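Local coordinates for protein delta-1-pyrroline-5-carboxylate dehydrogenase, mitochondrial (Mus musculus, PDB 4E3X) that oxidises L-glutamate gamma-semialdehyde, formed from pyrroline-5-carboxylate, to glutamate with NAD+ as hydride acceptor, completing proline breakdown in mitochondria, at residues B[428-440]-B[448-460]. Sequence-based numbering, arbitrary orientation.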
ATOM      1  N   TYR B 428      39.954  -0.929   5.908  1.00 12.38           N
ATOM      2  CA  TYR B 428      39.994  -2.272   6.464  1.00 12.49           C
ATOM      3  C   TYR B 428      39.683  -2.351   7.954  1.00 12.76           C
ATOM      4  O   TYR B 428      40.363  -1.742   8.783  1.00 14.65           O
ATOM      5  CB  TYR B 428      41.355  -2.906   6.194  1.00 13.59           C
ATOM      6  CG  TYR B 428      41.527  -3.480   4.803  1.00 13.74           C
ATOM      7  CD1 TYR B 428      40.816  -4.607   4.398  1.00 13.41           C
ATOM      8  CD2 TYR B 428      42.433  -2.923   3.912  1.00 14.01           C
ATOM      9  CE1 TYR B 428      40.993  -5.147   3.138  1.00 13.32           C
ATOM     10  CE2 TYR B 428      42.618  -3.459   2.650  1.00 13.75           C
ATOM     11  CZ  TYR B 428      41.901  -4.573   2.273  1.00 13.46           C
ATOM     12  OH  TYR B 428      42.092  -5.112   1.023  1.00 14.69           O
ATOM     13  N   VAL B 429      38.664  -3.140   8.283  1.00 12.07           N
ATOM     14  CA  VAL B 429      38.278  -3.405   9.665  1.00 12.57           C
ATOM     15  C   VAL B 429      38.274  -4.911   9.897  1.00 13.02           C
ATOM     16  O   VAL B 429      37.638  -5.652   9.148  1.00 13.39           O
ATOM     17  CB  VAL B 429      36.862  -2.860   9.955  1.00 12.75           C
ATOM     18  CG1 VAL B 429      36.479  -3.091  11.415  1.00 13.33           C
ATOM     19  CG2 VAL B 429      36.782  -1.381   9.598  1.00 13.37           C
ATOM     20  N   GLU B 430      38.992  -5.369  10.923  1.00 13.22           N
ATOM     21  CA  GLU B 430      38.961  -6.784  11.278  1.00 14.15           C
ATOM     22  C   GLU B 430      37.586  -7.159  11.829  1.00 12.72           C
ATOM     23  O   GLU B 430      36.890  -6.310  12.393  1.00 12.96           O
ATOM     24  CB  GLU B 430      40.036  -7.101  12.322  1.00 16.92           C
ATOM     25  CG  GLU B 430      41.458  -6.887  11.831  1.00 21.04           C
ATOM     26  CD  GLU B 430      41.783  -7.704  10.592  1.00 25.41           C
ATOM     27  OE1 GLU B 430      42.411  -7.149   9.664  1.00 27.92           O
ATOM     28  OE2 GLU B 430      41.421  -8.899  10.544  1.00 26.44           O
ATOM     29  N   PRO B 431      37.192  -8.434  11.679  1.00 13.24           N
ATOM     30  CA  PRO B 431      35.945  -8.846  12.323  1.00 12.91           C
ATOM     31  C   PRO B 431      36.098  -8.734  13.835  1.00 13.21           C
ATOM     32  O   PRO B 431      37.161  -9.060  14.372  1.00 14.41           O
ATOM     33  CB  PRO B 431      35.791 -10.308  11.893  1.00 13.29           C
ATOM     34  CG  PRO B 431      37.169 -10.761  11.566  1.00 13.78           C
ATOM     35  CD  PRO B 431      37.867  -9.556  11.003  1.00 13.64           C
ATOM     36  N   CYS B 432      35.060  -8.257  14.509  1.00 12.64           N
ATOM     37  CA  CYS B 432      35.145  -8.015  15.938  1.00 13.37           C
ATOM     38  C   CYS B 432      34.003  -8.701  16.670  1.00 12.67           C
ATOM     39  O   CYS B 432      32.845  -8.565  16.290  1.00 12.47           O
ATOM     40  CB  CYS B 432      35.126  -6.509  16.221  1.00 15.12           C
ATOM     41  SG  CYS B 432      35.386  -6.065  17.956  1.00 16.27           S
ATOM     42  N   ILE B 433      34.343  -9.439  17.722  1.00 12.33           N
ATOM     43  CA  ILE B 433      33.357 -10.073  18.585  1.00 12.19           C
ATOM     44  C   ILE B 433      33.471  -9.454  19.965  1.00 12.34           C
ATOM     45  O   ILE B 433      34.554  -9.430  20.551  1.00 13.26           O
ATOM     46  CB  ILE B 433      33.567 -11.593  18.682  1.00 12.48           C
ATOM     47  CG1 ILE B 433      33.573 -12.221  17.284  1.00 12.97           C
ATOM     48  CG2 ILE B 433      32.497 -12.220  19.560  1.00 13.45           C
ATOM     49  CD1 ILE B 433      33.931 -13.700  17.270  1.00 14.31           C
ATOM     50  N   ILE B 434      32.346  -8.958  20.468  1.00 12.43           N
ATOM     51  CA  ILE B 434      32.286  -8.239  21.734  1.00 13.63           C
ATOM     52  C   ILE B 434      31.275  -8.932  22.627  1.00 13.42           C
ATOM     53  O   ILE B 434      30.225  -9.366  22.142  1.00 13.98           O
ATOM     54  CB  ILE B 434      31.824  -6.781  21.488  1.00 14.21           C
ATOM     55  CG1 ILE B 434      32.880  -6.022  20.679  1.00 14.66           C
ATOM     56  CG2 ILE B 434      31.473  -6.068  22.801  1.00 14.71           C
ATOM     57  CD1 ILE B 434      32.356  -4.767  20.019  1.00 14.69           C
ATOM     58  N   GLU B 435      31.584  -9.064  23.916  1.00 13.96           N
ATOM     59  CA  GLU B 435      30.587  -9.533  24.866  1.00 14.29           C
ATOM     60  C   GLU B 435      30.021  -8.368  25.663  1.00 14.30           C
ATOM     61  O   GLU B 435      30.772  -7.534  26.183  1.00 14.57           O
ATOM     62  CB  GLU B 435      31.151 -10.588  25.829  1.00 15.69           C
ATOM     63  CG  GLU B 435      30.084 -11.076  26.805  1.00 17.27           C
ATOM     64  CD  GLU B 435      30.547 -12.177  27.733  1.00 18.49           C
ATOM     65  OE1 GLU B 435      31.747 -12.541  27.709  1.00 20.17           O
ATOM     66  OE2 GLU B 435      29.697 -12.678  28.501  1.00 18.68           O
ATOM     67  N   SER B 436      28.697  -8.308  25.754  1.00 13.89           N
ATOM     68  CA  SER B 436      28.048  -7.337  26.626  1.00 15.02           C
ATOM     69  C   SER B 436      27.442  -8.010  27.848  1.00 15.88           C
ATOM     70  O   SER B 436      26.772  -9.037  27.733  1.00 17.08           O
ATOM     71  CB  SER B 436      26.948  -6.584  25.885  1.00 14.95           C
ATOM     72  OG  SER B 436      26.365  -5.628  26.757  1.00 15.62           O
ATOM     73  N   LYS B 437      27.679  -7.424  29.019  1.00 16.32           N
ATOM     74  CA  LYS B 437      27.028  -7.880  30.238  1.00 17.51           C
ATOM     75  C   LYS B 437      25.676  -7.200  30.414  1.00 18.12           C
ATOM     76  O   LYS B 437      24.919  -7.542  31.320  1.00 19.56           O
ATOM     77  CB  LYS B 437      27.912  -7.598  31.455  1.00 18.99           C
ATOM     78  CG  LYS B 437      29.273  -8.277  31.406  1.00 21.48           C
ATOM     79  CD  LYS B 437      29.149  -9.793  31.390  1.00 24.01           C
ATOM     80  CE  LYS B 437      30.523 -10.452  31.429  1.00 26.24           C
ATOM     81  NZ  LYS B 437      30.446 -11.942  31.463  1.00 27.92           N
ATOM     82  N   ASP B 438      25.385  -6.236  29.544  1.00 16.68           N
ATOM     83  CA  ASP B 438      24.150  -5.460  29.611  1.00 17.02           C
ATOM     84  C   ASP B 438      23.351  -5.693  28.331  1.00 16.49           C
ATOM     85  O   ASP B 438      23.763  -5.264  27.256  1.00 16.52           O
ATOM     86  CB  ASP B 438      24.493  -3.976  29.776  1.00 19.39           C
ATOM     87  CG  ASP B 438      23.270  -3.075  29.837  1.00 22.17           C
ATOM     88  OD1 ASP B 438      22.123  -3.572  29.775  1.00 21.64           O
ATOM     89  OD2 ASP B 438      23.468  -1.846  29.958  1.00 24.77           O
ATOM     90  N   PRO B 439      22.196  -6.371  28.443  1.00 15.86           N
ATOM     91  CA  PRO B 439      21.441  -6.679  27.223  1.00 15.61           C
ATOM     92  C   PRO B 439      20.840  -5.435  26.562  1.00 16.01           C
ATOM     93  O   PRO B 439      20.403  -5.512  25.410  1.00 16.52           O
ATOM     94  CB  PRO B 439      20.345  -7.625  27.722  1.00 16.42           C
ATOM     95  CG  PRO B 439      20.149  -7.245  29.153  1.00 16.69           C
ATOM     96  CD  PRO B 439      21.515  -6.857  29.657  1.00 16.54           C
ATOM     97  N   GLN B 440      20.846  -4.306  27.266  1.00 16.57           N
ATOM     98  CA  GLN B 440      20.313  -3.060  26.717  1.00 17.73           C
ATOM     99  C   GLN B 440      21.390  -2.000  26.458  1.00 17.23           C
ATOM    100  O   GLN B 440      21.077  -0.818  26.337  1.00 18.57           O
ATOM    101  CB  GLN B 440      19.219  -2.487  27.625  1.00 20.03           C
ATOM    102  N   ILE B 448      25.220  -0.609  13.242  1.00 11.76           N
ATOM    103  CA  ILE B 448      26.593  -0.210  12.963  1.00 11.40           C
ATOM    104  C   ILE B 448      26.960  -0.340  11.482  1.00 11.32           C
ATOM    105  O   ILE B 448      27.706   0.485  10.949  1.00 11.81           O
ATOM    106  CB  ILE B 448      27.574  -1.014  13.834  1.00 11.38           C
ATOM    107  CG1 ILE B 448      27.313  -0.731  15.315  1.00 13.03           C
ATOM    108  CG2 ILE B 448      29.018  -0.685  13.474  1.00 12.08           C
ATOM    109  CD1 ILE B 448      28.099  -1.613  16.249  1.00 14.80           C
ATOM    110  N   PHE B 449      26.438  -1.370  10.819  1.00 10.87           N
ATOM    111  CA  PHE B 449      26.765  -1.623   9.411  1.00 10.84           C
ATOM    112  C   PHE B 449      28.269  -1.856   9.243  1.00 11.14           C
ATOM    113  O   PHE B 449      28.928  -1.278   8.379  1.00 12.29           O
ATOM    114  CB  PHE B 449      26.237  -0.502   8.492  1.00 10.98           C
ATOM    115  CG  PHE B 449      25.246  -0.978   7.468  1.00 10.99           C
ATOM    116  CD1 PHE B 449      25.536  -0.902   6.115  1.00 12.11           C
ATOM    117  CD2 PHE B 449      24.033  -1.521   7.859  1.00 11.35           C
ATOM    118  CE1 PHE B 449      24.625  -1.345   5.169  1.00 12.95           C
ATOM    119  CE2 PHE B 449      23.115  -1.960   6.924  1.00 12.09           C
ATOM    120  CZ  PHE B 449      23.411  -1.876   5.575  1.00 12.98           C
ATOM    121  N   GLY B 450      28.797  -2.723  10.097  1.00 10.37           N
ATOM    122  CA  GLY B 450      30.197  -3.100  10.066  1.00 10.20           C
ATOM    123  C   GLY B 450      30.345  -4.481  10.669  1.00  9.83           C
ATOM    124  O   GLY B 450      29.366  -5.055  11.132  1.00  9.82           O
ATOM    125  N   PRO B 451      31.572  -5.024  10.669  1.00  9.59           N
ATOM    126  CA  PRO B 451      31.781  -6.409  11.103  1.00 10.34           C
ATOM    127  C   PRO B 451      31.927  -6.494  12.616  1.00 11.07           C
ATOM    128  O   PRO B 451      32.985  -6.830  13.136  1.00 11.89           O
ATOM    129  CB  PRO B 451      33.082  -6.795  10.394  1.00 11.00           C
ATOM    130  CG  PRO B 451      33.830  -5.512  10.281  1.00 10.79           C
ATOM    131  CD  PRO B 451      32.788  -4.434  10.086  1.00 10.25           C
ATOM    132  N   VAL B 452      30.845  -6.169  13.313  1.00 11.02           N
ATOM    133  CA  VAL B 452      30.865  -6.014  14.761  1.00 11.62           C
ATOM    134  C   VAL B 452      29.708  -6.778  15.389  1.00 11.85           C
ATOM    135  O   VAL B 452      28.545  -6.370  15.301  1.00 12.57           O
ATOM    136  CB  VAL B 452      30.801  -4.526  15.162  1.00 12.89           C
ATOM    137  CG1 VAL B 452      30.898  -4.377  16.679  1.00 14.03           C
ATOM    138  CG2 VAL B 452      31.929  -3.749  14.491  1.00 13.74           C
ATOM    139  N   LEU B 453      30.040  -7.902  16.012  1.00 11.77           N
ATOM    140  CA  LEU B 453      29.055  -8.781  16.616  1.00 11.44           C
ATOM    141  C   LEU B 453      29.099  -8.641  18.126  1.00 11.11           C
ATOM    142  O   LEU B 453      30.170  -8.739  18.733  1.00 12.54           O
ATOM    143  CB  LEU B 453      29.358 -10.228  16.234  1.00 11.23           C
ATOM    144  CG  LEU B 453      28.484 -11.308  16.876  1.00 12.34           C
ATOM    145  CD1 LEU B 453      27.031 -11.165  16.434  1.00 12.12           C
ATOM    146  CD2 LEU B 453      29.026 -12.680  16.538  1.00 13.65           C
ATOM    147  N   THR B 454      27.942  -8.398  18.733  1.00 10.49           N
ATOM    148  CA  THR B 454      27.848  -8.338  20.191  1.00 11.03           C
ATOM    149  C   THR B 454      27.089  -9.545  20.727  1.00 10.74           C
ATOM    150  O   THR B 454      26.029  -9.898  20.205  1.00 11.82           O
ATOM    151  CB  THR B 454      27.167  -7.047  20.678  1.00 12.25           C
ATOM    152  OG1 THR B 454      27.855  -5.913  20.137  1.00 12.81           O
ATOM    153  CG2 THR B 454      27.199  -6.973  22.198  1.00 12.72           C
ATOM    154  N   VAL B 455      27.645 -10.167  21.768  1.00 10.77           N
ATOM    155  CA  VAL B 455      27.082 -11.371  22.353  1.00 11.11           C
ATOM    156  C   VAL B 455      26.573 -11.092  23.761  1.00 11.87           C
ATOM    157  O   VAL B 455      27.262 -10.460  24.561  1.00 11.58           O
ATOM    158  CB  VAL B 455      28.154 -12.483  22.457  1.00 12.05           C
ATOM    159  CG1 VAL B 455      27.540 -13.791  22.946  1.00 13.02           C
ATOM    160  CG2 VAL B 455      28.866 -12.671  21.118  1.00 13.15           C
ATOM    161  N   TYR B 456      25.368 -11.569  24.058  1.00 10.86           N
ATOM    162  CA  TYR B 456      24.835 -11.529  25.413  1.00 11.01           C
ATOM    163  C   TYR B 456      24.563 -12.952  25.882  1.00 11.25           C
ATOM    164  O   TYR B 456      23.837 -13.697  25.222  1.00 11.18           O
ATOM    165  CB  TYR B 456      23.544 -10.700  25.481  1.00 11.58           C
ATOM    166  CG  TYR B 456      22.960 -10.686  26.874  1.00 13.81           C
ATOM    167  CD1 TYR B 456      23.594  -9.995  27.901  1.00 15.05           C
ATOM    168  CD2 TYR B 456      21.796 -11.389  27.175  1.00 14.34           C
ATOM    169  CE1 TYR B 456      23.080  -9.991  29.181  1.00 16.57           C
ATOM    170  CE2 TYR B 456      21.276 -11.388  28.458  1.00 15.77           C
ATOM    171  CZ  TYR B 456      21.925 -10.687  29.452  1.00 16.89           C
ATOM    172  OH  TYR B 456      21.420 -10.677  30.730  1.00 19.48           O
ATOM    173  N   VAL B 457      25.154 -13.325  27.019  1.00 11.26           N
ATOM    174  CA  VAL B 457      25.013 -14.669  27.568  1.00 11.48           C
ATOM    175  C   VAL B 457      23.939 -14.656  28.649  1.00 12.16           C
ATOM    176  O   VAL B 457      24.046 -13.913  29.623  1.00 14.03           O
ATOM    177  CB  VAL B 457      26.349 -15.189  28.151  1.00 12.11           C
ATOM    178  CG1 VAL B 457      26.169 -16.599  28.693  1.00 13.06           C
ATOM    179  CG2 VAL B 457      27.438 -15.155  27.083  1.00 12.20           C
ATOM    180  N   TYR B 458      22.901 -15.470  28.469  1.00 11.44           N
ATOM    181  CA  TYR B 458      21.781 -15.491  29.411  1.00 11.88           C
ATOM    182  C   TYR B 458      21.707 -16.826  30.162  1.00 12.49           C
ATOM    183  O   TYR B 458      22.024 -17.873  29.602  1.00 12.72           O
ATOM    184  CB  TYR B 458      20.459 -15.201  28.678  1.00 11.62           C
ATOM    185  CG  TYR B 458      19.981 -16.317  27.763  1.00 10.90           C
ATOM    186  CD1 TYR B 458      19.130 -17.312  28.242  1.00 10.92           C
ATOM    187  CD2 TYR B 458      20.385 -16.384  26.431  1.00 10.94           C
ATOM    188  CE1 TYR B 458      18.691 -18.335  27.425  1.00 11.44           C
ATOM    189  CE2 TYR B 458      19.946 -17.412  25.605  1.00 11.58           C
ATOM    190  CZ  TYR B 458      19.102 -18.384  26.111  1.00 11.10           C
ATOM    191  OH  TYR B 458      18.645 -19.413  25.318  1.00 11.59           O
ATOM    192  N   PRO B 459      21.292 -16.794  31.440  1.00 13.12           N
ATOM    193  CA  PRO B 459      21.121 -18.058  32.168  1.00 13.70           C
ATOM    194  C   PRO B 459      20.030 -18.895  31.512  1.00 13.20           C
ATOM    195  O   PRO B 459      18.986 -18.336  31.176  1.00 12.59           O
ATOM    196  CB  PRO B 459      20.671 -17.608  33.564  1.00 14.98           C
ATOM    197  CG  PRO B 459      21.108 -16.178  33.678  1.00 15.42           C
ATOM    198  CD  PRO B 459      21.009 -15.618  32.282  1.00 14.73           C
ATOM    199  N   ASP B 460      20.263 -20.197  31.346  1.00 13.20           N
ATOM    200  CA  ASP B 460      19.310 -21.076  30.666  1.00 14.42           C
ATOM    201  C   ASP B 460      17.892 -20.909  31.196  1.00 13.81           C
ATOM    202  O   ASP B 460      16.932 -20.866  30.421  1.00 13.71           O
ATOM    203  CB  ASP B 460      19.718 -22.551  30.785  1.00 14.91           C
ATOM    204  CG  ASP B 460      20.971 -22.884  29.999  1.00 15.30           C
ATOM    205  OD1 ASP B 460      21.985 -22.172  30.153  1.00 15.35           O
ATOM    206  OD2 ASP B 460      20.943 -23.876  29.237  1.00 15.80           O
TER
HETATM  207  O   HOH W   1      27.100 -11.595  28.473  1.00 17.01           O
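Strands 432-436 and 452-458 pair in parallel, from Cys-432 beside Val-452 to Glu-435 beside Val-455, by five backbone hydrogen bonds, the first Cys-432 N to Pro-451 O (2.9 Å) and the last Ser-436 N to Val-455 O (2.8 Å). On one face Ile-434 CD1 meets Val-452 CG1 at 3.7 Å, and Ser-436 CB lies against Thr-454 CG2; on the other, Ile-433 CG2 touches Val-455 CG2 at 4.0 Å. The pair belongs to the mixed sheet of the aldehyde dehydrogenase catalytic domain: helix 394-409 covers the Cys-432 and Ile-434 face, helix 329-341 the face of Ile-433 and Leu-453. Past the last bridge, one water accepts the N-H of Val-457 and donates to Ser-436 O and Glu-435 OE2, carrying the pairing on; Lys-437 NZ makes a salt bridge to the same OE2, from above the carboxylate plane. The Tyr-456 ring, sent out from the strand with CG anti to N (chi1 178°), has one face covered by Pro-439, whose CB sits 3.7 Å from the ring centroid, 6° off the normal, a CH-pi contact, while Lys-437 O lies at the ring edge in plane. A serine in place of Tyr-456 would probably leave Pro-439 without its aromatic platform and the loop at 437-439 less firmly held.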